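Local coordinates for protein TetR family transcriptional regulator (Rhodococcus erythropolis, PDB 4ZA6) that probably represses, as a DNA-binding regulator of the TetR family, the transcription of a gene for degrading quorum-sensing signals, at residues A14-L19 and A30-V35; E57-T62 and E117-S122; K108-P113 and H157-L162. All blocks are in the same frame, centred on the assembly; numbering follows the deposited sequence.

How the contacts relate
The three contacts illustrate how the chemistry of a helical interface follows its place in the fold. All are partly buried. Contact 1 lies farthest out, its centre about 21 Å from the centre of the chain, and joins helix 4-19 to helix 26-33 through the exposed R32, a methionine and a water. Contact 2 lies nearest the centre of the chain and pairs helices 47-69 and 115-133 through an isoleucine set against a threonine and the stem of a glutamate, with a serine beside them. Contact 3 is apolar, a methionine and an alanine against a tyrosine, between the ends of helices 103-111 and 143-158. Contacts 2 and 3 touch where E117 packs on the backbone of A110-M112; contact 1 stands apart.

Contact 1 of 3, residues A14-L19 and A30-V35; sequences AASMYL and AERLGV
R32 reaches from helix 26-33 across the side chain of M17 on helix 4-19, and the end of its guanidinium does the touching. NH1 lies 3.3 Å from M17 CG, while the sulfur stands farther off, with M17 SD 4.2 Å from R32 NH1. The approach to the guanidinium is oblique, and the two side chains slant across one another. The arginine can span the gap because its chain runs straight from CG to NE (chi2 180°, chi3 -174°), carrying the charged group well beyond its own helix. M17, by contrast, bends at chi3 (86°), which turns its methyl out of the line of the chain.

S16 sits at the edge of the guanidinium, near its plane, but S16 OG is 4.0 Å from R32 NH1, too far for a direct bond. A water closes the gap: it accepts from R32 NH1 at 3.0 Å and lies 3.1 Å from S16 OG. The serine hydroxyl also bonds to the carbonyl of T13, and R32 NH2 forms a salt bridge with E22 in the connection between the helices.

Both helices probably belong to the N-terminal DNA-binding domain, as in other TetR-family repressors, where helices 26-33 and 37-44 would form the helix-turn-helix. Helix 26-33 closes in a Schellman motif at G34, with G34 N bonded to E31 O and V35 N to A30 O. The arginine thus combines two modes of attachment: an aliphatic neighbour packs against one terminal nitrogen, while a carboxylate and a bridging water probably hold the charge at a partly solvated boundary.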
loop_
_atom_site.group_PDB
_atom_site.type_symbol
_atom_site.label_atom_id
_atom_site.label_comp_id
_atom_site.label_asym_id
_atom_site.label_seq_id
_atom_site.Cartn_x
_atom_site.Cartn_y
_atom_site.Cartn_z
ATOM N N ALA A 14 -15.875 7.985 0.389
ATOM C CA ALA A 14 -14.598 8.506 -0.138
ATOM C C ALA A 14 -13.910 7.467 -1.059
ATOM O O ALA A 14 -13.427 7.830 -2.121
ATOM C CB ALA A 14 -13.689 8.899 1.003
ATOM N N ALA A 15 -13.954 6.174 -0.683
ATOM C CA ALA A 15 -13.427 5.044 -1.456
ATOM C C ALA A 15 -14.169 4.896 -2.789
ATOM O O ALA A 15 -13.519 4.622 -3.800
ATOM C CB ALA A 15 -13.525 3.754 -0.646
ATOM N N SER A 16 -15.504 5.132 -2.820
ATOM C CA SER A 16 -16.261 5.059 -4.082
ATOM C C SER A 16 -15.840 6.166 -5.066
ATOM O O SER A 16 -15.809 5.935 -6.268
ATOM C CB SER A 16 -17.775 5.046 -3.847
ATOM O OG SER A 16 -18.381 6.332 -3.853
ATOM N N MET A 17 -15.498 7.354 -4.546
ATOM C CA MET A 17 -15.020 8.476 -5.342
ATOM C C MET A 17 -13.662 8.122 -5.954
ATOM O O MET A 17 -13.459 8.373 -7.135
ATOM C CB MET A 17 -14.914 9.745 -4.484
ATOM C CG MET A 17 -16.259 10.314 -4.085
ATOM S SD MET A 17 -16.126 11.577 -2.785
ATOM C CE MET A 17 -15.823 13.010 -3.775
ATOM N N TYR A 18 -12.761 7.487 -5.169
ATOM C CA TYR A 18 -11.436 7.044 -5.635
ATOM C C TYR A 18 -11.602 6.004 -6.753
ATOM O O TYR A 18 -11.059 6.193 -7.837
ATOM C CB TYR A 18 -10.572 6.502 -4.476
ATOM C CG TYR A 18 -9.303 5.781 -4.911
ATOM C CD1 TYR A 18 -8.276 6.461 -5.558
ATOM C CD2 TYR A 18 -9.121 4.427 -4.642
ATOM C CE1 TYR A 18 -7.119 5.801 -5.977
ATOM C CE2 TYR A 18 -7.976 3.752 -5.060
ATOM C CZ TYR A 18 -6.973 4.445 -5.724
ATOM O OH TYR A 18 -5.834 3.785 -6.114
ATOM N N LEU A 19 -12.447 4.984 -6.514
ATOM C CA LEU A 19 -12.764 3.923 -7.464
ATOM C C LEU A 19 -13.450 4.424 -8.723
ATOM O O LEU A 19 -13.291 3.816 -9.782
ATOM C CB LEU A 19 -13.624 2.870 -6.785
ATOM C CG LEU A 19 -13.556 1.498 -7.400
ATOM C CD1 LEU A 19 -12.173 0.851 -7.192
ATOM C CD2 LEU A 19 -14.665 0.625 -6.884
ATOM N N ALA A 30 -19.087 15.739 2.068
ATOM C CA ALA A 30 -19.960 16.196 3.157
ATOM C C ALA A 30 -21.433 16.227 2.715
ATOM O O ALA A 30 -22.321 15.813 3.473
ATOM C CB ALA A 30 -19.512 17.572 3.621
ATOM N N GLU A 31 -21.695 16.685 1.467
ATOM C CA GLU A 31 -23.057 16.742 0.918
ATOM C C GLU A 31 -23.619 15.327 0.750
ATOM O O GLU A 31 -24.742 15.085 1.153
ATOM C CB GLU A 31 -23.079 17.529 -0.420
ATOM C CG GLU A 31 -24.447 17.650 -1.082
ATOM C CD GLU A 31 -24.585 18.860 -1.985
ATOM O OE1 GLU A 31 -24.353 18.742 -3.211
ATOM O OE2 GLU A 31 -24.935 19.939 -1.455
ATOM N N ARG A 32 -22.823 14.385 0.197
ATOM C CA ARG A 32 -23.249 12.975 0.032
ATOM C C ARG A 32 -23.584 12.306 1.374
ATOM O O ARG A 32 -24.532 11.522 1.458
ATOM C CB ARG A 32 -22.185 12.154 -0.711
ATOM C CG ARG A 32 -22.211 12.346 -2.216
ATOM C CD ARG A 32 -21.140 11.515 -2.863
ATOM N NE ARG A 32 -21.042 11.785 -4.294
ATOM C CZ ARG A 32 -20.265 11.107 -5.131
ATOM N NH1 ARG A 32 -19.537 10.090 -4.694
ATOM N NH2 ARG A 32 -20.235 11.422 -6.417
ATOM N N LEU A 33 -22.819 12.636 2.419
ATOM C CA LEU A 33 -23.036 12.110 3.768
ATOM C C LEU A 33 -24.182 12.779 4.519
ATOM O O LEU A 33 -24.668 12.238 5.520
ATOM C CB LEU A 33 -21.749 12.226 4.585
ATOM C CG LEU A 33 -20.637 11.236 4.249
ATOM C CD1 LEU A 33 -19.360 11.644 4.921
ATOM C CD2 LEU A 33 -21.000 9.818 4.683
ATOM N N GLY A 34 -24.588 13.950 4.047
ATOM C CA GLY A 34 -25.612 14.751 4.690
ATOM C C GLY A 34 -25.069 15.405 5.948
ATOM O O GLY A 34 -25.805 15.579 6.925
ATOM N N VAL A 35 -23.774 15.764 5.932
ATOM C CA VAL A 35 -23.132 16.420 7.083
ATOM C C VAL A 35 -22.477 17.754 6.694
ATOM O O VAL A 35 -22.162 17.972 5.535
ATOM C CB VAL A 35 -22.135 15.515 7.864
ATOM C CG1 VAL A 35 -22.824 14.277 8.416
ATOM C CG2 VAL A 35 -20.921 15.135 7.008
HETATM O O HOH W 1 -18.583 7.928 -6.480
#

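Contact 2 of 3, residues E57-T62 and E117-S122; sequences EATERT and ESISAS
I119 and T59 lie side by side, pointing opposite ways, where helix 47-69 packs on helix 115-133 of the TetR-like C-terminal region, which in relatives is the ligand-binding part. The two segments run nearly parallel, their axes 9.2 Å apart at a signed crossing angle of -23°. T59 comes opposite S120 (CA atoms 7.1 Å apart) and E60 opposite I119 (CA atoms 6.8 Å apart). I119 is the centre of the contact and presents a different branch to each partner. Its CG2 faces T59, with I119 CG2 4.0 Å from T59 CG2. Its other branch, with CG1 anti to the backbone N (chi1 -167°), extends to E60, whose side chain is nearly perpendicular to it.

The glutamate meets the isoleucine along its aliphatic part as well as at its end: E60 CB lies 4.0 Å from I119 CG1, and the carboxylate oxygen E60 OE1 is 3.9 Å from I119 CD1. With a methyl as partner, OE1 makes only van der Waals contact here; the carboxylate's charge is met on its own helix by a salt bridge from OE2 to R64.

T59 turns its two branches to different tasks. Its hydroxyl is bonded to the carbonyl of L55 and to a bound methylpentanediol, which probably comes from the crystallisation liquor but may mark a ligand pocket, while its methyl faces helix 115-133. S120, whose own hydroxyl is bonded to the carbonyl of I116, receives that methyl: T59 CG2 approaches S120 OG to 3.4 Å.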
loop_
_atom_site.group_PDB
_atom_site.type_symbol
_atom_site.label_atom_id
_atom_site.label_comp_id
_atom_site.label_asym_id
_atom_site.label_seq_id
_atom_site.Cartn_x
_atom_site.Cartn_y
_atom_site.Cartn_z
ATOM N N GLU A 57 -6.601 1.157 3.107
ATOM C CA GLU A 57 -7.571 0.051 3.090
ATOM C C GLU A 57 -7.477 -0.727 1.755
ATOM O O GLU A 57 -7.542 -1.948 1.771
ATOM C CB GLU A 57 -9.009 0.557 3.351
ATOM C CG GLU A 57 -9.233 1.000 4.791
ATOM C CD GLU A 57 -10.669 1.261 5.202
ATOM O OE1 GLU A 57 -11.583 1.047 4.374
ATOM O OE2 GLU A 57 -10.879 1.698 6.353
ATOM N N ALA A 58 -7.326 -0.016 0.623
ATOM C CA ALA A 58 -7.150 -0.606 -0.716
ATOM C C ALA A 58 -5.830 -1.403 -0.751
ATOM O O ALA A 58 -5.776 -2.453 -1.376
ATOM C CB ALA A 58 -7.116 0.486 -1.775
ATOM N N THR A 59 -4.758 -0.883 -0.089
ATOM C CA THR A 59 -3.461 -1.568 0.021
ATOM C C THR A 59 -3.642 -2.933 0.748
ATOM O O THR A 59 -3.128 -3.951 0.286
ATOM C CB THR A 59 -2.447 -0.678 0.756
ATOM O OG1 THR A 59 -2.163 0.469 -0.053
ATOM C CG2 THR A 59 -1.141 -1.414 1.083
ATOM N N GLU A 60 -4.365 -2.941 1.869
ATOM C CA GLU A 60 -4.631 -4.157 2.657
ATOM C C GLU A 60 -5.332 -5.186 1.816
ATOM O O GLU A 60 -4.870 -6.315 1.762
ATOM C CB GLU A 60 -5.427 -3.818 3.936
ATOM C CG GLU A 60 -5.875 -5.030 4.740
ATOM C CD GLU A 60 -6.176 -4.729 6.197
ATOM O OE1 GLU A 60 -6.628 -3.601 6.501
ATOM O OE2 GLU A 60 -5.939 -5.621 7.044
ATOM N N ARG A 61 -6.415 -4.795 1.100
ATOM C CA ARG A 61 -7.146 -5.704 0.191
ATOM C C ARG A 61 -6.219 -6.324 -0.875
ATOM O O ARG A 61 -6.297 -7.519 -1.133
ATOM C CB ARG A 61 -8.322 -4.978 -0.475
ATOM C CG ARG A 61 -9.472 -4.666 0.505
ATOM C CD ARG A 61 -10.731 -4.174 -0.209
ATOM N NE ARG A 61 -10.518 -2.943 -0.991
ATOM C CZ ARG A 61 -10.706 -1.712 -0.532
ATOM N NH1 ARG A 61 -11.092 -1.516 0.721
ATOM N NH2 ARG A 61 -10.518 -0.668 -1.325
ATOM N N THR A 62 -5.293 -5.531 -1.430
ATOM C CA THR A 62 -4.310 -5.976 -2.433
ATOM C C THR A 62 -3.380 -7.038 -1.843
ATOM O O THR A 62 -3.200 -8.099 -2.456
ATOM C CB THR A 62 -3.571 -4.758 -3.013
ATOM O OG1 THR A 62 -4.550 -3.951 -3.645
ATOM C CG2 THR A 62 -2.488 -5.137 -4.039
ATOM N N GLU A 117 2.410 3.261 4.238
ATOM C CA GLU A 117 3.594 2.546 4.726
ATOM C C GLU A 117 3.322 1.738 5.994
ATOM O O GLU A 117 3.874 0.658 6.114
ATOM C CB GLU A 117 4.819 3.460 4.915
ATOM C CG GLU A 117 5.495 3.902 3.622
ATOM C CD GLU A 117 6.842 4.599 3.764
ATOM O OE1 GLU A 117 7.155 5.123 4.857
ATOM O OE2 GLU A 117 7.618 4.573 2.787
ATOM N N SER A 118 2.477 2.234 6.934
ATOM C CA SER A 118 2.178 1.503 8.187
ATOM C C SER A 118 1.442 0.206 7.959
ATOM O O SER A 118 1.813 -0.793 8.555
ATOM C CB SER A 118 1.376 2.361 9.167
ATOM O OG SER A 118 2.129 3.502 9.542
ATOM N N ILE A 119 0.384 0.212 7.130
ATOM C CA ILE A 119 -0.355 -1.020 6.850
ATOM C C ILE A 119 0.508 -1.986 6.022
ATOM O O ILE A 119 0.526 -3.181 6.315
ATOM C CB ILE A 119 -1.772 -0.759 6.254
ATOM C CG1 ILE A 119 -2.663 -2.045 6.268
ATOM C CG2 ILE A 119 -1.702 -0.147 4.842
ATOM C CD1 ILE A 119 -3.048 -2.591 7.628
ATOM N N SER A 120 1.272 -1.465 5.039
ATOM C CA SER A 120 2.165 -2.292 4.220
ATOM C C SER A 120 3.183 -2.998 5.151
ATOM O O SER A 120 3.307 -4.219 5.080
ATOM C CB SER A 120 2.881 -1.441 3.174
ATOM O OG SER A 120 1.952 -0.825 2.296
ATOM N N ALA A 121 3.819 -2.236 6.081
ATOM C CA ALA A 121 4.811 -2.748 7.060
ATOM C C ALA A 121 4.206 -3.764 8.069
ATOM O O ALA A 121 4.833 -4.784 8.349
ATOM C CB ALA A 121 5.454 -1.587 7.808
ATOM N N SER A 122 2.996 -3.508 8.581
ATOM C CA SER A 122 2.341 -4.425 9.533
ATOM C C SER A 122 1.849 -5.711 8.859
ATOM O O SER A 122 1.944 -6.775 9.462
ATOM C CB SER A 122 1.222 -3.720 10.303
ATOM O OG SER A 122 0.148 -3.417 9.434
#

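Contact 3 of 3, residues K108-P113 and H157-L162; sequences KLAMMP and HLYAPL
M111, at the end of helix 103-111, directs its side chain across to Y159, the first residue beyond helix 143-158. From CB the chain leads through CG, which is anti to the carbonyl carbon (chi1 -74°), to a sulfur lying beside the tyrosine: M111 SD is 4.0 Å from Y159 CB and 4.2 Å from Y159 CD2. A bend at chi3 (-78°) then brings the methyl in close, with M111 CE 3.6 Å from Y159 CB and 4.1 Å from Y159 CD2. The sulfur stands 5.4 Å from the centroid of the ring and 73° off its normal, an oblique Met-aromatic contact. Farther along the same side of the ring, A110 CB lies 4.0 Å from Y159 CE2.

Elsewhere on the ring, L158 CG sits over the centre of one face, and F106 forms an edge-to-face pair with Y159. The tyrosine is thus wedged between its own chain neighbour and helix 103-111, within the C-terminal domain of the TetR family. With an alanine in place of M111, the CB side of Y159 is likely to lose its sulfur and methyl packing, leaving a gap between the two helix ends.

Across this contact the partners are carbon, sulfur and aromatic ring, so the direct attraction is probably dispersion, with the polarisable sulfur contributing, rather than charge or hydrogen bonding.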
loop_
_atom_site.group_PDB
_atom_site.type_symbol
_atom_site.label_atom_id
_atom_site.label_comp_id
_atom_site.label_asym_id
_atom_site.label_seq_id
_atom_site.Cartn_x
_atom_site.Cartn_y
_atom_site.Cartn_z
ATOM N N LYS A 108 3.712 11.972 -1.056
ATOM C CA LYS A 108 3.627 12.192 0.388
ATOM C C LYS A 108 2.901 11.053 1.099
ATOM O O LYS A 108 3.421 10.520 2.075
ATOM C CB LYS A 108 2.969 13.550 0.680
ATOM C CG LYS A 108 2.865 13.901 2.149
ATOM C CD LYS A 108 2.519 15.357 2.342
ATOM C CE LYS A 108 2.612 15.730 3.788
ATOM N NZ LYS A 108 1.353 15.447 4.542
ATOM N N LEU A 109 1.707 10.687 0.632
ATOM C CA LEU A 109 0.927 9.601 1.254
ATOM C C LEU A 109 1.580 8.203 1.168
ATOM O O LEU A 109 1.461 7.402 2.097
ATOM C CB LEU A 109 -0.482 9.562 0.624
ATOM C CG LEU A 109 -1.355 10.793 0.832
ATOM C CD1 LEU A 109 -2.685 10.617 0.142
ATOM C CD2 LEU A 109 -1.578 11.077 2.302
ATOM N N ALA A 110 2.273 7.928 0.057
ATOM C CA ALA A 110 2.892 6.629 -0.209
ATOM C C ALA A 110 4.329 6.446 0.248
ATOM O O ALA A 110 4.708 5.330 0.576
ATOM C CB ALA A 110 2.801 6.315 -1.692
ATOM N N MET A 111 5.161 7.489 0.144
ATOM C CA MET A 111 6.607 7.336 0.391
ATOM C C MET A 111 7.190 8.049 1.586
ATOM O O MET A 111 8.393 8.006 1.810
ATOM C CB MET A 111 7.387 7.594 -0.894
ATOM C CG MET A 111 7.259 6.433 -1.859
ATOM S SD MET A 111 7.822 6.848 -3.490
ATOM C CE MET A 111 6.387 7.810 -4.138
ATOM N N MET A 112 6.329 8.671 2.366
ATOM C CA MET A 112 6.659 9.314 3.618
ATOM C C MET A 112 5.980 8.437 4.668
ATOM O O MET A 112 4.890 7.925 4.360
ATOM C CB MET A 112 6.035 10.724 3.658
ATOM C CG MET A 112 6.444 11.531 4.850
ATOM S SD MET A 112 5.671 13.137 4.933
ATOM C CE MET A 112 4.017 12.713 5.635
ATOM N N PRO A 113 6.504 8.283 5.914
ATOM C CA PRO A 113 5.748 7.514 6.915
ATOM C C PRO A 113 4.316 8.046 7.045
ATOM O O PRO A 113 4.079 9.241 6.906
ATOM C CB PRO A 113 6.557 7.726 8.193
ATOM C CG PRO A 113 7.963 7.857 7.699
ATOM C CD PRO A 113 7.792 8.739 6.478
ATOM N N HIS A 157 10.835 2.286 -5.745
ATOM C CA HIS A 157 11.023 1.589 -7.018
ATOM C C HIS A 157 9.686 1.363 -7.665
ATOM O O HIS A 157 9.548 1.607 -8.871
ATOM C CB HIS A 157 11.806 0.278 -6.843
ATOM C CG HIS A 157 13.242 0.512 -6.517
ATOM N ND1 HIS A 157 14.119 0.993 -7.458
ATOM C CD2 HIS A 157 13.892 0.383 -5.341
ATOM C CE1 HIS A 157 15.279 1.116 -6.841
ATOM N NE2 HIS A 157 15.197 0.741 -5.576
ATOM N N LEU A 158 8.685 0.909 -6.881
ATOM C CA LEU A 158 7.335 0.736 -7.424
ATOM C C LEU A 158 6.837 2.030 -8.059
ATOM O O LEU A 158 6.278 2.009 -9.160
ATOM C CB LEU A 158 6.378 0.260 -6.328
ATOM C CG LEU A 158 4.904 0.113 -6.698
ATOM C CD1 LEU A 158 4.702 -0.755 -7.959
ATOM C CD2 LEU A 158 4.108 -0.405 -5.519
ATOM N N TYR A 159 7.061 3.157 -7.379
ATOM C CA TYR A 159 6.594 4.463 -7.828
ATOM C C TYR A 159 7.657 5.308 -8.512
ATOM O O TYR A 159 7.477 6.523 -8.578
ATOM C CB TYR A 159 5.943 5.224 -6.643
ATOM C CG TYR A 159 4.849 4.443 -5.950
ATOM C CD1 TYR A 159 3.667 4.127 -6.612
ATOM C CD2 TYR A 159 5.002 4.002 -4.639
ATOM C CE1 TYR A 159 2.678 3.365 -5.999
ATOM C CE2 TYR A 159 4.021 3.232 -4.017
ATOM C CZ TYR A 159 2.853 2.937 -4.693
ATOM O OH TYR A 159 1.878 2.189 -4.087
ATOM N N ALA A 160 8.731 4.676 -9.061
ATOM C CA ALA A 160 9.840 5.335 -9.769
ATOM C C ALA A 160 9.403 6.347 -10.855
ATOM O O ALA A 160 10.037 7.399 -10.914
ATOM C CB ALA A 160 10.802 4.311 -10.341
ATOM N N PRO A 161 8.304 6.142 -11.655
ATOM C CA PRO A 161 7.907 7.181 -12.621
ATOM C C PRO A 161 7.508 8.521 -12.003
ATOM O O PRO A 161 7.709 9.550 -12.641
ATOM C CB PRO A 161 6.764 6.541 -13.397
ATOM C CG PRO A 161 6.890 5.082 -13.153
ATOM C CD PRO A 161 7.402 4.975 -11.763
ATOM N N LEU A 162 7.023 8.526 -10.744
ATOM C CA LEU A 162 6.673 9.760 -10.033
ATOM C C LEU A 162 7.889 10.513 -9.535
ATOM O O LEU A 162 7.794 11.686 -9.185
ATOM C CB LEU A 162 5.733 9.456 -8.861
ATOM C CG LEU A 162 4.373 8.891 -9.266
ATOM C CD1 LEU A 162 3.611 8.429 -8.066
ATOM C CD2 LEU A 162 3.574 9.910 -10.123
#